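Local coordinates for malonyl CoA-acyl carrier protein transacylase (Clostridium perfringens, PDB 3PTW) that probably transfers malonyl groups from coenzyme A to acyl carrier protein, the step that supplies malonyl units for fatty acid synthesis, at residues A2-Y15 with M262-G276. Numbering follows the deposited sequence.
Sequences AKLGFLFAGQGAQY and MIESGVDTFIEIGPG
Ile273 and Phe6 meet on one face of two neighbouring parallel strands, 4-8 and 269-273, in the central sheet of the acyltransferase fold; strand 86-89 flanks 4-8 on its other edge and 291-295 flanks 269-273. Ile273 is worth following outward. Its CB lies 3.9 Å from Phe8 CD1, and the CG2 branch, anti to the backbone N, rests against the same ring, about equally near Phe8 CD1 and CE1. CG1 takes the other direction, beside the backbone N (chi1 -66°). From there CD1 stands over the ring face, 3.6 Å from the centroid of the Phe6 ring, a CH-pi contact close to the ring normal. The backbones are stitched by alternating bonds, from Gly5 N to Thr269 O through to Ala9 N to Ile273 O; the shortest, Ile273 N to Leu7 O, is 2.6 Å.

On the opposite face, Leu7 sets both methyls against Phe270 CD1, while its CD2 also reaches Met262 SD. Val267 CG2 sits over the centre of the Phe270 ring, and Met262 CE comes 3.8 Å from Gly5 CA, where the bare glycine leaves room for this methyl and for Val267 CG2.

Beyond the strands, Pro275 is wedged between Ala9 CB, at its CD, and Tyr15 CE2, at its CB. Tyr15 OH and Gly276 N share Glu296 as hydrogen-bond acceptor. At the N-terminal end, Lys3 NZ makes a long salt bridge to Asp268 OD2, and Lys3 O accepts two N-H groups: Asp268 N in the carbonyl plane at 2.9 Å, and Thr269 N from 42° above it.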
ATOM      1  N   ALA A   2       7.459 -19.179   6.777  1.00 51.46           N
ATOM      2  CA  ALA A   2       6.718 -20.338   6.194  1.00 51.74           C
ATOM      3  C   ALA A   2       5.405 -19.892   5.533  1.00 49.78           C
ATOM      4  O   ALA A   2       5.074 -18.707   5.560  1.00 49.48           O
ATOM      5  CB  ALA A   2       6.469 -21.426   7.274  1.00 53.03           C
ATOM      6  N   LYS A   3       4.700 -20.850   4.921  1.00 48.59           N
ATOM      7  CA  LYS A   3       3.362 -20.690   4.299  1.00 46.40           C
ATOM      8  C   LYS A   3       2.884 -19.273   3.885  1.00 42.68           C
ATOM      9  O   LYS A   3       3.391 -18.730   2.912  1.00 41.82           O
ATOM     10  CB  LYS A   3       2.284 -21.429   5.113  1.00 47.59           C
ATOM     11  CG  LYS A   3       2.364 -22.951   5.082  1.00 55.67           C
ATOM     12  CD  LYS A   3       1.574 -23.549   3.910  1.00 49.86           C
ATOM     13  CE  LYS A   3       2.478 -23.874   2.728  1.00 56.52           C
ATOM     14  NZ  LYS A   3       3.474 -24.937   3.082  1.00 51.78           N
ATOM     15  N   LEU A   4       1.930 -18.692   4.619  1.00 40.45           N
ATOM     16  CA  LEU A   4       1.150 -17.540   4.123  1.00 38.75           C
ATOM     17  C   LEU A   4       1.681 -16.152   4.462  1.00 37.09           C
ATOM     18  O   LEU A   4       1.993 -15.865   5.618  1.00 37.04           O
ATOM     19  CB  LEU A   4      -0.310 -17.604   4.593  1.00 38.74           C
ATOM     20  CG  LEU A   4      -1.081 -18.923   4.723  1.00 43.87           C
ATOM     21  CD1 LEU A   4      -2.512 -18.593   5.116  1.00 39.64           C
ATOM     22  CD2 LEU A   4      -1.050 -19.783   3.459  1.00 40.44           C
ATOM     23  N   GLY A   5       1.735 -15.288   3.447  1.00 35.61           N
ATOM     24  CA  GLY A   5       2.031 -13.859   3.627  1.00 33.92           C
ATOM     25  C   GLY A   5       0.861 -12.975   3.201  1.00 32.57           C
ATOM     26  O   GLY A   5       0.267 -13.203   2.150  1.00 32.80           O
ATOM     27  N   PHE A   6       0.517 -11.971   4.011  1.00 31.32           N
ATOM     28  CA  PHE A   6      -0.613 -11.070   3.692  1.00 29.53           C
ATOM     29  C   PHE A   6      -0.113  -9.808   2.979  1.00 29.45           C
ATOM     30  O   PHE A   6       0.905  -9.225   3.367  1.00 29.23           O
ATOM     31  CB  PHE A   6      -1.374 -10.636   4.953  1.00 28.11           C
ATOM     32  CG  PHE A   6      -2.274 -11.699   5.555  1.00 28.29           C
ATOM     33  CD1 PHE A   6      -2.655 -12.821   4.841  1.00 28.26           C
ATOM     34  CD2 PHE A   6      -2.782 -11.525   6.838  1.00 28.12           C
ATOM     35  CE1 PHE A   6      -3.503 -13.784   5.417  1.00 29.68           C
ATOM     36  CE2 PHE A   6      -3.637 -12.479   7.420  1.00 28.63           C
ATOM     37  CZ  PHE A   6      -3.994 -13.600   6.708  1.00 28.47           C
ATOM     38  N   LEU A   7      -0.840  -9.389   1.952  1.00 29.16           N
ATOM     39  CA  LEU A   7      -0.534  -8.144   1.250  1.00 29.30           C
ATOM     40  C   LEU A   7      -1.780  -7.282   1.328  1.00 29.70           C
ATOM     41  O   LEU A   7      -2.885  -7.741   1.012  1.00 30.47           O
ATOM     42  CB  LEU A   7      -0.164  -8.399  -0.221  1.00 28.64           C
ATOM     43  CG  LEU A   7       0.988  -9.361  -0.536  1.00 25.31           C
ATOM     44  CD1 LEU A   7       1.084  -9.594  -2.027  1.00 29.66           C
ATOM     45  CD2 LEU A   7       2.326  -8.898   0.028  1.00 29.29           C
ATOM     46  N   PHE A   8      -1.619  -6.048   1.772  1.00 29.33           N
ATOM     47  CA  PHE A   8      -2.786  -5.183   1.926  1.00 29.72           C
ATOM     48  C   PHE A   8      -2.835  -4.130   0.847  1.00 30.42           C
ATOM     49  O   PHE A   8      -1.839  -3.430   0.609  1.00 30.37           O
ATOM     50  CB  PHE A   8      -2.825  -4.569   3.323  1.00 28.67           C
ATOM     51  CG  PHE A   8      -2.931  -5.597   4.414  1.00 29.23           C
ATOM     52  CD1 PHE A   8      -4.170  -6.183   4.715  1.00 28.31           C
ATOM     53  CD2 PHE A   8      -1.796  -6.010   5.109  1.00 27.79           C
ATOM     54  CE1 PHE A   8      -4.279  -7.148   5.699  1.00 29.53           C
ATOM     55  CE2 PHE A   8      -1.886  -6.987   6.106  1.00 29.84           C
ATOM     56  CZ  PHE A   8      -3.136  -7.561   6.405  1.00 28.60           C
ATOM     57  N   ALA A   9      -4.001  -4.035   0.207  1.00 31.41           N
ATOM     58  CA  ALA A   9      -4.260  -3.082  -0.886  1.00 31.91           C
ATOM     59  C   ALA A   9      -4.040  -1.640  -0.484  1.00 32.27           C
ATOM     60  O   ALA A   9      -4.166  -1.288   0.697  1.00 32.82           O
ATOM     61  CB  ALA A   9      -5.665  -3.250  -1.398  1.00 32.63           C
ATOM     62  N   GLY A  10      -3.746  -0.798  -1.471  1.00 32.34           N
ATOM     63  CA  GLY A  10      -3.442   0.604  -1.213  1.00 32.40           C
ATOM     64  C   GLY A  10      -4.121   1.576  -2.158  1.00 33.30           C
ATOM     65  O   GLY A  10      -5.093   1.228  -2.858  1.00 33.55           O
ATOM     66  N   GLN A  11      -3.603   2.803  -2.178  1.00 32.91           N
ATOM     67  CA  GLN A  11      -4.225   3.876  -2.948  1.00 33.58           C
ATOM     68  C   GLN A  11      -4.200   3.503  -4.431  1.00 32.44           C
ATOM     69  O   GLN A  11      -3.207   2.968  -4.920  1.00 30.68           O
ATOM     70  CB  GLN A  11      -3.531   5.223  -2.658  1.00 34.35           C
ATOM     71  CG  GLN A  11      -4.116   6.423  -3.409  1.00 47.77           C
ATOM     72  CD  GLN A  11      -3.824   7.766  -2.740  1.00 36.35           C
ATOM     73  OE1 GLN A  11      -4.016   7.937  -1.532  1.00 47.94           O
ATOM     74  NE2 GLN A  11      -3.385   8.734  -3.536  1.00 48.17           N
ATOM     75  N   GLY A  12      -5.313   3.752  -5.121  1.00 33.28           N
ATOM     76  CA  GLY A  12      -5.425   3.466  -6.551  1.00 33.58           C
ATOM     77  C   GLY A  12      -6.303   2.277  -6.875  1.00 34.18           C
ATOM     78  O   GLY A  12      -6.825   2.170  -7.992  1.00 35.02           O
ATOM     79  N   ALA A  13      -6.469   1.379  -5.905  1.00 33.63           N
ATOM     80  CA  ALA A  13      -7.355   0.217  -6.061  1.00 33.42           C
ATOM     81  C   ALA A  13      -8.786   0.431  -5.537  1.00 33.99           C
ATOM     82  O   ALA A  13      -9.627  -0.470  -5.633  1.00 35.04           O
ATOM     83  CB  ALA A  13      -6.725  -1.013  -5.405  1.00 32.91           C
ATOM     84  N   GLN A  14      -9.077   1.602  -4.981  1.00 33.69           N
ATOM     85  CA  GLN A  14     -10.422   1.863  -4.445  1.00 33.84           C
ATOM     86  C   GLN A  14     -11.477   1.925  -5.548  1.00 34.46           C
ATOM     87  O   GLN A  14     -11.179   2.277  -6.685  1.00 34.92           O
ATOM     88  CB  GLN A  14     -10.456   3.149  -3.603  1.00 33.39           C
ATOM     89  CG  GLN A  14     -10.424   4.467  -4.406  1.00 33.85           C
ATOM     90  CD  GLN A  14      -9.031   4.850  -4.912  1.00 33.59           C
ATOM     91  OE1 GLN A  14      -8.043   4.187  -4.609  1.00 32.73           O
ATOM     92  NE2 GLN A  14      -8.957   5.931  -5.684  1.00 33.19           N
ATOM     93  N   TYR A  15     -12.709   1.574  -5.197  1.00 35.10           N
ATOM     94  CA  TYR A  15     -13.859   1.699  -6.098  1.00 35.69           C
ATOM     95  C   TYR A  15     -15.143   1.726  -5.283  1.00 36.77           C
ATOM     96  O   TYR A  15     -15.208   1.176  -4.168  1.00 36.23           O
ATOM     97  CB  TYR A  15     -13.909   0.552  -7.125  1.00 35.17           C
ATOM     98  CG  TYR A  15     -13.928  -0.855  -6.529  1.00 35.24           C
ATOM     99  CD1 TYR A  15     -15.136  -1.535  -6.291  1.00 34.78           C
ATOM    100  CD2 TYR A  15     -12.732  -1.510  -6.227  1.00 33.35           C
ATOM    101  CE1 TYR A  15     -15.137  -2.832  -5.736  1.00 35.24           C
ATOM    102  CE2 TYR A  15     -12.721  -2.789  -5.678  1.00 33.54           C
ATOM    103  CZ  TYR A  15     -13.906  -3.451  -5.440  1.00 34.43           C
ATOM    104  OH  TYR A  15     -13.850  -4.728  -4.908  1.00 34.62           O
ATOM    105  N   MET A 262      10.082 -11.450   1.948  1.00 33.19           N
ATOM    106  CA  MET A 262       8.990 -12.310   2.382  1.00 33.36           C
ATOM    107  C   MET A 262       9.249 -13.736   1.894  1.00 34.43           C
ATOM    108  O   MET A 262       9.115 -14.686   2.659  1.00 34.80           O
ATOM    109  CB  MET A 262       7.632 -11.782   1.890  1.00 32.39           C
ATOM    110  CG  MET A 262       7.151 -10.549   2.650  1.00 29.10           C
ATOM    111  SD  MET A 262       5.547  -9.896   2.148  1.00 30.73           S
ATOM    112  CE  MET A 262       4.438 -11.036   2.998  1.00 26.65           C
ATOM    113  N   ILE A 263       9.622 -13.867   0.619  1.00 35.10           N
ATOM    114  CA  ILE A 263       9.937 -15.162   0.015  1.00 36.33           C
ATOM    115  C   ILE A 263      11.165 -15.798   0.675  1.00 38.07           C
ATOM    116  O   ILE A 263      11.149 -16.994   0.970  1.00 38.52           O
ATOM    117  CB  ILE A 263      10.113 -15.050  -1.526  1.00 36.18           C
ATOM    118  CG1 ILE A 263       8.759 -14.720  -2.167  1.00 29.65           C
ATOM    119  CG2 ILE A 263      10.757 -16.335  -2.118  1.00 31.63           C
ATOM    120  CD1 ILE A 263       8.767 -14.586  -3.676  1.00 34.88           C
ATOM    121  N   GLU A 264      12.207 -14.994   0.902  1.00 38.92           N
ATOM    122  CA  GLU A 264      13.388 -15.410   1.677  1.00 40.73           C
ATOM    123  C   GLU A 264      12.969 -16.020   3.004  1.00 40.68           C
ATOM    124  O   GLU A 264      13.476 -17.055   3.412  1.00 41.52           O
ATOM    125  CB  GLU A 264      14.275 -14.204   1.971  1.00 41.37           C
ATOM    126  CG  GLU A 264      15.663 -14.258   1.393  1.00 56.33           C
ATOM    127  CD  GLU A 264      16.551 -13.147   1.949  1.00 43.71           C
ATOM    128  OE1 GLU A 264      17.288 -12.533   1.147  1.00 56.50           O
ATOM    129  OE2 GLU A 264      16.489 -12.872   3.177  1.00 56.12           O
ATOM    130  N   SER A 265      12.017 -15.360   3.653  1.00 40.12           N
ATOM    131  CA  SER A 265      11.517 -15.742   4.963  1.00 40.27           C
ATOM    132  C   SER A 265      10.589 -16.949   4.902  1.00 40.44           C
ATOM    133  O   SER A 265      10.073 -17.384   5.931  1.00 40.92           O
ATOM    134  CB  SER A 265      10.794 -14.557   5.603  1.00 39.88           C
ATOM    135  OG  SER A 265      11.628 -13.402   5.594  1.00 45.06           O
ATOM    136  N   GLY A 266      10.371 -17.482   3.700  1.00 39.76           N
ATOM    137  CA  GLY A 266       9.636 -18.731   3.542  1.00 39.48           C
ATOM    138  C   GLY A 266       8.174 -18.661   3.144  1.00 38.41           C
ATOM    139  O   GLY A 266       7.510 -19.694   3.130  1.00 38.69           O
ATOM    140  N   VAL A 267       7.652 -17.476   2.821  1.00 37.27           N
ATOM    141  CA  VAL A 267       6.278 -17.417   2.311  1.00 37.15           C
ATOM    142  C   VAL A 267       6.241 -18.018   0.907  1.00 37.38           C
ATOM    143  O   VAL A 267       7.060 -17.684   0.054  1.00 37.78           O
ATOM    144  CB  VAL A 267       5.603 -15.990   2.384  1.00 36.45           C
ATOM    145  CG1 VAL A 267       6.482 -14.950   1.820  1.00 51.35           C
ATOM    146  CG2 VAL A 267       4.293 -15.958   1.628  1.00 50.49           C
ATOM    147  N   ASP A 268       5.305 -18.930   0.697  1.00 37.72           N
ATOM    148  CA  ASP A 268       5.104 -19.536  -0.604  1.00 39.32           C
ATOM    149  C   ASP A 268       3.685 -19.262  -1.108  1.00 37.80           C
ATOM    150  O   ASP A 268       3.340 -19.630  -2.232  1.00 38.49           O
ATOM    151  CB  ASP A 268       5.405 -21.045  -0.549  1.00 42.27           C
ATOM    152  CG  ASP A 268       4.483 -21.802   0.392  1.00 47.11           C
ATOM    153  OD1 ASP A 268       3.560 -21.194   0.978  1.00 43.78           O
ATOM    154  OD2 ASP A 268       4.678 -23.026   0.546  1.00 45.52           O
ATOM    155  N   THR A 269       2.884 -18.595  -0.276  1.00 35.38           N
ATOM    156  CA  THR A 269       1.495 -18.287  -0.602  1.00 34.28           C
ATOM    157  C   THR A 269       1.152 -16.850  -0.191  1.00 33.05           C
ATOM    158  O   THR A 269       1.173 -16.507   0.984  1.00 32.74           O
ATOM    159  CB  THR A 269       0.524 -19.296   0.057  1.00 34.79           C
ATOM    160  OG1 THR A 269       1.038 -20.627  -0.087  1.00 34.62           O
ATOM    161  CG2 THR A 269      -0.870 -19.223  -0.567  1.00 34.16           C
ATOM    162  N   PHE A 270       0.877 -16.010  -1.182  1.00 32.54           N
ATOM    163  CA  PHE A 270       0.529 -14.615  -0.952  1.00 32.12           C
ATOM    164  C   PHE A 270      -0.963 -14.413  -1.101  1.00 32.45           C
ATOM    165  O   PHE A 270      -1.569 -14.856  -2.076  1.00 32.98           O
ATOM    166  CB  PHE A 270       1.272 -13.703  -1.918  1.00 31.35           C
ATOM    167  CG  PHE A 270       2.737 -13.617  -1.651  1.00 31.87           C
ATOM    168  CD1 PHE A 270       3.241 -12.665  -0.769  1.00 31.15           C
ATOM    169  CD2 PHE A 270       3.620 -14.494  -2.265  1.00 32.18           C
ATOM    170  CE1 PHE A 270       4.612 -12.574  -0.522  1.00 31.43           C
ATOM    171  CE2 PHE A 270       5.002 -14.411  -2.021  1.00 32.52           C
ATOM    172  CZ  PHE A 270       5.490 -13.449  -1.153  1.00 31.44           C
ATOM    173  N   ILE A 271      -1.548 -13.766  -0.106  1.00 31.94           N
ATOM    174  CA  ILE A 271      -2.955 -13.405  -0.144  1.00 31.76           C
ATOM    175  C   ILE A 271      -3.043 -11.886  -0.116  1.00 30.77           C
ATOM    176  O   ILE A 271      -2.735 -11.271   0.911  1.00 30.22           O
ATOM    177  CB  ILE A 271      -3.738 -13.946   1.069  1.00 32.09           C
ATOM    178  CG1 ILE A 271      -3.346 -15.397   1.393  1.00 28.40           C
ATOM    179  CG2 ILE A 271      -5.249 -13.722   0.869  1.00 28.34           C
ATOM    180  CD1 ILE A 271      -4.146 -16.468   0.695  1.00 34.47           C
ATOM    181  N   GLU A 272      -3.458 -11.300  -1.241  1.00 30.08           N
ATOM    182  CA  GLU A 272      -3.756  -9.876  -1.313  1.00 29.88           C
ATOM    183  C   GLU A 272      -5.115  -9.622  -0.667  1.00 29.33           C
ATOM    184  O   GLU A 272      -6.095 -10.255  -1.009  1.00 29.17           O
ATOM    185  CB  GLU A 272      -3.736  -9.393  -2.765  1.00 30.38           C
ATOM    186  CG  GLU A 272      -4.163  -7.941  -2.983  1.00 36.39           C
ATOM    187  CD  GLU A 272      -3.705  -7.408  -4.335  1.00 30.93           C
ATOM    188  OE1 GLU A 272      -3.583  -8.224  -5.277  1.00 37.33           O
ATOM    189  OE2 GLU A 272      -3.463  -6.174  -4.467  1.00 36.96           O
ATOM    190  N   ILE A 273      -5.151  -8.708   0.291  1.00 29.59           N
ATOM    191  CA  ILE A 273      -6.362  -8.441   1.056  1.00 30.44           C
ATOM    192  C   ILE A 273      -6.784  -6.996   0.875  1.00 30.68           C
ATOM    193  O   ILE A 273      -6.013  -6.072   1.151  1.00 30.28           O
ATOM    194  CB  ILE A 273      -6.157  -8.764   2.549  1.00 30.87           C
ATOM    195  CG1 ILE A 273      -5.939 -10.275   2.730  1.00 30.00           C
ATOM    196  CG2 ILE A 273      -7.338  -8.239   3.396  1.00 29.60           C
ATOM    197  CD1 ILE A 273      -5.439 -10.671   4.116  1.00 31.78           C
ATOM    198  N   GLY A 274      -8.011  -6.809   0.397  1.00 31.69           N
ATOM    199  CA  GLY A 274      -8.550  -5.478   0.154  1.00 32.08           C
ATOM    200  C   GLY A 274      -8.940  -5.324  -1.301  1.00 32.82           C
ATOM    201  O   GLY A 274      -8.995  -6.325  -2.028  1.00 33.63           O
ATOM    202  N   PRO A 275      -9.210  -4.080  -1.743  1.00 32.74           N
ATOM    203  CA  PRO A 275      -9.701  -3.943  -3.112  1.00 33.31           C
ATOM    204  C   PRO A 275      -8.599  -4.149  -4.136  1.00 32.38           C
ATOM    205  O   PRO A 275      -7.456  -3.727  -3.920  1.00 31.58           O
ATOM    206  CB  PRO A 275     -10.229  -2.504  -3.168  1.00 33.37           C
ATOM    207  CG  PRO A 275      -9.481  -1.775  -2.113  1.00 32.21           C
ATOM    208  CD  PRO A 275      -9.161  -2.785  -1.037  1.00 32.95           C
ATOM    209  N   GLY A 276      -8.950  -4.813  -5.232  1.00 32.39           N
ATOM    210  CA  GLY A 276      -8.076  -4.867  -6.400  1.00 32.30           C
ATOM    211  C   GLY A 276      -7.067  -5.994  -6.395  1.00 31.83           C
ATOM    212  O   GLY A 276      -6.983  -6.792  -5.451  1.00 30.28           O
TER